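Local coordinates for carbohydrate binding family 6 (Clostridium thermocellum, PDB 5A8C), which probably releases arabinofuranosyl side groups from plant polysaccharides, as an alpha-L-arabinofuranosidase of glycoside hydrolase family 43 built on a five-bladed beta-propeller, at residues Y108-F113 against N192-T197; N284-K289 against Q298-I303. All coordinates share one frame; numbering follows the deposited sequence. Where two conformers were deposited one is given.

Going from the N terminus, contact 1 comes first: the hairpin between strands 104-109 and 112-118 reaches the loop after strand 185-190, and so closes a span of 78 residues. It joins two separate sheets of the five-bladed propeller. Contact 2 follows in series, neither nested in contact 1 nor crossing it, and is far more local: 284-289 and 298-303 leave eight residues between them, inside the excursion by which strand 277-284 gives way to helix 286-291 and the chain returns as strand 300-306. R299 also hydrogen-bonds through its backbone to T37 of strand 36-45, joining the last sheet to the first. The two contacts lie on opposite sides of the chain's centre, their own centres 31 Å apart.

Contact 1 (Y108-F113 against N192-T197); sequences YRNNKF and NDMIST
R109 swings its CG anti to the backbone N (chi1 -166°) and then runs straight from CG to NE, which carries the guanidinium across to N192 and M194. M194 answers with a chain folded at its second and third torsions, so that SD sits at the guanidinium edge, in its plane, 3.4 Å from NH1 of R109 in a weak hydrogen bond. N192 lies over a face, its CA above the guanidinium. The amide plane of N192 is turned 59° from the guanidinium plane of R109, and OD1 takes only a weak, bent bond from R109 NH2, whose stronger partner is the carbonyl of G171. A water helps here: it accepts from R109 NH1 (3.0 Å) and lies 2.8 Å from N192 OD1. The straightest bond belongs to N110, whose ND2 gives to N192 O at 3.1 Å and 167°, in the plane of both groups. Within the loop, D193 OD1 accepts from I195 N, making an Asx turn, and from S196 OG on the opposite face of the carboxylate. N110 and N111, both in left-handed backbone conformation, form the two-residue, roughly type I' turn of a beta-hairpin. That hairpin, strands 104-109 and 112-118, meets the loop after strand 185-190, while Y114, V167 and A173 of strands 112-118, 164-167 and 173-178 pack against both R109 and M194.

Contact 2 (N284-K289 against Q298-I303); sequences NRTVAK and QRNVCI
N284 and N300 face each other as an antiparallel hydrogen-bonded pair, each backbone N-H answered by the other's carbonyl; N284 N to N300 O measures 2.9 Å. The amide of N300 then does a second job. With CG set between the backbone N and the carbonyl carbon (chi1 59°), its OD1 takes the N-H of V287 at 3.1 Å. That bond is nearly straight at hydrogen (176°), though the donor stands above the carbonyl plane. OD1 has a further donor in a water 2.8 Å away, which also gives to Q298 O at 2.7 Å and accepts from A288 N. N300 thus satisfies the start of helix 286-291, directly and through water, while R285 occupies the N-cap position and its carbonyl receives K289 N: a strand-to-helix junction on the last sheet of the propeller. On the other side of the amide, N300 ND2 makes a weak bond to N284 OD1 (2.9 Å) and another to V301 O. N284 ND2 is satisfied by P260 O and Y29 OH. R285 and R299 lie side by side, CG of R299 resting 3.6 Å over the centre of the R285 guanidinium. The R285 guanidinium is bound by N262, N266 and the carbonyls of P295 and V296; R299 makes a salt bridge to D56 and donates NH1 to a bound Tris molecule, which may mark the substrate pocket.

Contact 1 (Y108-F113 against N192-T197)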
loop_
_atom_site.group_PDB
_atom_site.type_symbol
_atom_site.label_atom_id
_atom_site.label_comp_id
_atom_site.label_asym_id
_atom_site.label_seq_id
_atom_site.Cartn_x
_atom_site.Cartn_y
_atom_site.Cartn_z
ATOM N N TYR A 108 -10.022 -5.611 6.871
ATOM C CA TYR A 108 -11.171 -6.464 7.203
ATOM C C TYR A 108 -11.718 -6.015 8.567
ATOM O O TYR A 108 -10.991 -6.065 9.547
ATOM C CB TYR A 108 -10.734 -7.922 7.213
ATOM C CG TYR A 108 -11.781 -8.920 7.647
ATOM C CD1 TYR A 108 -13.010 -9.021 7.004
ATOM C CD2 TYR A 108 -11.546 -9.805 8.707
ATOM C CE1 TYR A 108 -13.968 -9.961 7.374
ATOM C CE2 TYR A 108 -12.506 -10.727 9.083
ATOM C CZ TYR A 108 -13.709 -10.804 8.424
ATOM O OH TYR A 108 -14.634 -11.732 8.848
ATOM N N ARG A 109 -12.949 -5.502 8.560
ATOM C CA ARG A 109 -13.549 -5.008 9.819
ATOM C C ARG A 109 -15.032 -5.174 9.708
ATOM O O ARG A 109 -15.587 -5.033 8.600
ATOM C CB ARG A 109 -13.206 -3.528 10.046
ATOM C CG ARG A 109 -13.513 -3.066 11.468
ATOM C CD ARG A 109 -13.194 -1.642 11.722
ATOM N NE ARG A 109 -13.294 -1.365 13.143
ATOM C CZ ARG A 109 -13.067 -0.190 13.714
ATOM N NH1 ARG A 109 -12.751 0.852 13.000
ATOM N NH2 ARG A 109 -13.179 -0.084 15.029
ATOM N N ASN A 110 -15.729 -5.435 10.804
ATOM C CA ASN A 110 -17.200 -5.507 10.731
ATOM C C ASN A 110 -17.654 -6.595 9.797
ATOM O O ASN A 110 -18.757 -6.497 9.275
ATOM C CB ASN A 110 -17.852 -4.150 10.277
ATOM C CG ASN A 110 -17.303 -2.925 11.009
ATOM O OD1 ASN A 110 -17.123 -2.995 12.242
ATOM N ND2 ASN A 110 -17.042 -1.805 10.265
ATOM N N ASN A 111 -16.846 -7.615 9.596
ATOM C CA ASN A 111 -17.127 -8.670 8.656
ATOM C C ASN A 111 -17.351 -8.142 7.227
ATOM O O ASN A 111 -18.045 -8.777 6.409
ATOM C CB ASN A 111 -18.294 -9.536 9.078
ATOM C CG ASN A 111 -18.305 -10.878 8.415
ATOM O OD1 ASN A 111 -17.257 -11.481 8.146
ATOM N ND2 ASN A 111 -19.470 -11.361 8.175
ATOM N N LYS A 112 -16.659 -7.068 6.887
ATOM C CA LYS A 112 -16.670 -6.456 5.562
ATOM C C LYS A 112 -15.236 -6.118 5.195
ATOM O O LYS A 112 -14.323 -6.116 6.032
ATOM C CB LYS A 112 -17.547 -5.187 5.514
ATOM C CG LYS A 112 -19.020 -5.489 5.736
ATOM C CD LYS A 112 -19.915 -4.237 5.757
ATOM C CE LYS A 112 -21.209 -4.574 6.487
ATOM N NZ LYS A 112 -20.944 -4.819 7.925
ATOM N N PHE A 113 -15.043 -5.807 3.923
ATOM C CA PHE A 113 -13.756 -5.466 3.371
ATOM C C PHE A 113 -13.806 -4.029 2.852
ATOM O O PHE A 113 -14.710 -3.666 2.100
ATOM C CB PHE A 113 -13.396 -6.419 2.221
ATOM C CG PHE A 113 -13.262 -7.853 2.700
ATOM C CD1 PHE A 113 -14.396 -8.629 2.835
ATOM C CD2 PHE A 113 -12.056 -8.325 3.112
ATOM C CE1 PHE A 113 -14.318 -9.914 3.374
ATOM C CE2 PHE A 113 -11.959 -9.631 3.641
ATOM C CZ PHE A 113 -13.120 -10.390 3.779
ATOM N N ASN A 192 -15.972 4.155 13.045
ATOM C CA ASN A 192 -16.026 2.691 13.117
ATOM C C ASN A 192 -16.678 2.094 11.862
ATOM O O ASN A 192 -16.385 0.938 11.549
ATOM C CB ASN A 192 -16.765 2.215 14.355
ATOM C CG ASN A 192 -15.959 2.431 15.654
ATOM O OD1 ASN A 192 -14.779 2.799 15.625
ATOM N ND2 ASN A 192 -16.593 2.185 16.767
ATOM N N ASP A 193 -17.514 2.848 11.146
ATOM C CA ASP A 193 -18.093 2.367 9.891
ATOM C C ASP A 193 -17.117 2.385 8.745
ATOM O O ASP A 193 -17.471 1.881 7.660
ATOM C CB ASP A 193 -19.369 3.128 9.545
ATOM C CG ASP A 193 -19.195 4.634 9.185
ATOM O OD1 ASP A 193 -18.071 5.093 8.894
ATOM O OD2 ASP A 193 -20.261 5.316 9.103
ATOM N N MET A 194 -15.918 2.929 8.918
ATOM C CA MET A 194 -14.826 2.867 7.982
ATOM C C MET A 194 -15.040 3.634 6.685
ATOM O O MET A 194 -14.188 3.634 5.792
ATOM C CB MET A 194 -14.420 1.429 7.696
ATOM C CG MET A 194 -13.955 0.714 8.942
ATOM S SD MET A 194 -12.454 1.425 9.684
ATOM C CE MET A 194 -11.191 0.592 8.709
ATOM N N ILE A 195 -16.132 4.421 6.617
ATOM C CA ILE A 195 -16.515 5.171 5.405
ATOM C C ILE A 195 -16.774 6.635 5.729
ATOM O O ILE A 195 -17.394 7.334 4.936
ATOM C CB ILE A 195 -17.711 4.512 4.676
ATOM C CG1 ILE A 195 -18.967 4.499 5.564
ATOM C CG2 ILE A 195 -17.343 3.132 4.191
ATOM C CD1 ILE A 195 -20.210 4.182 4.778
ATOM N N SER A 196 -16.223 7.109 6.865
ATOM C CA SER A 196 -16.366 8.461 7.333
ATOM C C SER A 196 -15.110 8.825 8.070
ATOM O O SER A 196 -14.407 7.943 8.581
ATOM C CB SER A 196 -17.579 8.530 8.259
ATOM O OG SER A 196 -17.450 7.682 9.392
ATOM N N THR A 197 -14.837 10.126 8.148
ATOM C CA THR A 197 -13.765 10.636 8.962
ATOM C C THR A 197 -14.315 11.222 10.261
ATOM O O THR A 197 -15.476 11.577 10.323
ATOM C CB THR A 197 -12.933 11.670 8.192
ATOM O OG1 THR A 197 -13.757 12.748 7.795
ATOM C CG2 THR A 197 -12.260 11.104 6.953
HETATM O O HOH W 1 -12.638 3.663 13.996
HETATM O O HOH W 2 -16.878 -1.172 14.142
#

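Contact 2 (N284-K289 against Q298-I303)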
loop_
_atom_site.group_PDB
_atom_site.type_symbol
_atom_site.label_atom_id
_atom_site.label_comp_id
_atom_site.label_asym_id
_atom_site.label_seq_id
_atom_site.Cartn_x
_atom_site.Cartn_y
_atom_site.Cartn_z
ATOM N N ASN A 284 8.555 -5.284 -8.167
ATOM C CA ASN A 284 9.712 -4.991 -8.985
ATOM C C ASN A 284 9.282 -5.041 -10.435
ATOM O O ASN A 284 8.094 -4.894 -10.741
ATOM C CB ASN A 284 10.936 -5.864 -8.636
ATOM C CG ASN A 284 10.846 -7.302 -9.063
ATOM O OD1 ASN A 284 9.823 -7.737 -9.586
ATOM N ND2 ASN A 284 11.915 -8.032 -8.826
ATOM N N ARG A 285 10.250 -5.141 -11.341
ATOM C CA ARG A 285 9.992 -5.102 -12.791
ATOM C C ARG A 285 10.613 -6.285 -13.516
ATOM O O ARG A 285 11.022 -6.175 -14.651
ATOM C CB ARG A 285 10.411 -3.746 -13.341
ATOM C CG ARG A 285 9.536 -2.609 -12.804
ATOM C CD ARG A 285 10.268 -1.269 -12.714
ATOM N NE ARG A 285 9.351 -0.158 -12.602
ATOM C CZ ARG A 285 9.015 0.507 -11.486
ATOM N NH1 ARG A 285 9.447 0.149 -10.282
ATOM N NH2 ARG A 285 8.243 1.558 -11.604
ATOM N N THR A 286 10.668 -7.451 -12.823
ATOM C CA THR A 286 11.297 -8.614 -13.404
ATOM C C THR A 286 10.516 -9.192 -14.565
ATOM O O THR A 286 11.117 -9.725 -15.529
ATOM C CB THR A 286 11.637 -9.646 -12.360
ATOM O OG1 THR A 286 12.682 -10.496 -12.872
ATOM C CG2 THR A 286 10.488 -10.440 -11.921
ATOM N N VAL A 287 9.183 -9.190 -14.532
ATOM C CA VAL A 287 8.398 -9.697 -15.649
ATOM C C VAL A 287 8.643 -8.903 -16.901
ATOM O O VAL A 287 8.915 -9.449 -17.991
ATOM C CB VAL A 287 6.902 -9.822 -15.290
ATOM C CG1 VAL A 287 6.073 -10.247 -16.516
ATOM C CG2 VAL A 287 6.682 -10.755 -14.105
ATOM N N ALA A 288 8.558 -7.583 -16.760
ATOM C CA ALA A 288 8.867 -6.708 -17.898
ATOM C C ALA A 288 10.288 -6.944 -18.391
ATOM O O ALA A 288 10.521 -7.019 -19.610
ATOM C CB ALA A 288 8.665 -5.273 -17.488
ATOM N N LYS A 289 11.263 -7.068 -17.491
ATOM C CA LYS A 289 12.646 -7.293 -17.918
ATOM C C LYS A 289 12.753 -8.571 -18.731
ATOM O O LYS A 289 13.371 -8.592 -19.813
ATOM C CB LYS A 289 13.552 -7.389 -16.692
ATOM C CG LYS A 289 15.000 -7.646 -17.058
ATOM C CD LYS A 289 15.907 -7.664 -15.871
ATOM C CE LYS A 289 17.355 -8.016 -16.189
ATOM N NZ LYS A 289 17.551 -9.413 -16.651
ATOM N N GLN A 298 5.146 -1.082 -15.806
ATOM C CA GLN A 298 4.773 -2.490 -15.958
ATOM C C GLN A 298 5.485 -3.276 -14.888
ATOM O O GLN A 298 6.487 -3.961 -15.123
ATOM C CB GLN A 298 5.028 -3.008 -17.363
ATOM C CG GLN A 298 4.024 -2.410 -18.365
ATOM C CD GLN A 298 4.170 -2.883 -19.789
ATOM O OE1 GLN A 298 3.182 -3.291 -20.403
ATOM N NE2 GLN A 298 5.359 -2.731 -20.351
ATOM N N ARG A 299 4.952 -3.200 -13.660
ATOM C CA ARG A 299 5.527 -3.791 -12.459
ATOM C C ARG A 299 4.926 -5.178 -12.203
ATOM O O ARG A 299 3.932 -5.561 -12.805
ATOM C CB ARG A 299 5.309 -2.848 -11.288
ATOM C CG ARG A 299 6.102 -1.544 -11.420
ATOM C CD ARG A 299 5.623 -0.446 -10.524
ATOM N NE ARG A 299 4.426 0.199 -11.050
ATOM C CZ ARG A 299 3.836 1.210 -10.424
ATOM N NH1 ARG A 299 4.423 1.821 -9.410
ATOM N NH2 ARG A 299 2.640 1.609 -10.804
ATOM N N ASN A 300 5.522 -5.897 -11.250
ATOM C CA ASN A 300 4.925 -7.144 -10.760
ATOM C C ASN A 300 5.121 -7.256 -9.264
ATOM O O ASN A 300 6.175 -6.888 -8.710
ATOM C CB ASN A 300 5.471 -8.375 -11.486
ATOM C CG ASN A 300 6.976 -8.503 -11.331
ATOM O OD1 ASN A 300 7.759 -7.982 -12.116
ATOM N ND2 ASN A 300 7.393 -9.218 -10.284
ATOM N N VAL A 301 4.131 -7.844 -8.607
ATOM C CA VAL A 301 4.189 -8.082 -7.168
ATOM C C VAL A 301 5.270 -9.081 -6.813
ATOM O O VAL A 301 5.576 -10.034 -7.537
ATOM C CB VAL A 301 2.808 -8.498 -6.661
ATOM C CG1 VAL A 301 2.343 -9.828 -7.262
ATOM C CG2 VAL A 301 2.699 -8.546 -5.160
ATOM N N CYS A 302 5.820 -8.935 -5.598
ATOM C CA CYS A 302 6.815 -9.776 -4.968
ATOM C C CYS A 302 6.457 -9.998 -3.500
ATOM O O CYS A 302 5.772 -9.171 -2.909
ATOM C CB CYS A 302 8.216 -9.164 -5.073
ATOM S SG CYS A 302 8.888 -8.935 -6.717
ATOM N N ILE A 303 7.036 -11.027 -2.914
ATOM C CA ILE A 303 6.876 -11.315 -1.496
ATOM C C ILE A 303 8.153 -11.882 -0.940
ATOM O O ILE A 303 8.769 -12.761 -1.571
ATOM C CB ILE A 303 5.638 -12.204 -1.228
ATOM C CG1 ILE A 303 5.372 -12.351 0.267
ATOM C CG2 ILE A 303 5.757 -13.567 -1.925
ATOM C CD1 ILE A 303 4.026 -13.007 0.575
HETATM O O HOH W 3 7.352 -6.475 -14.425
#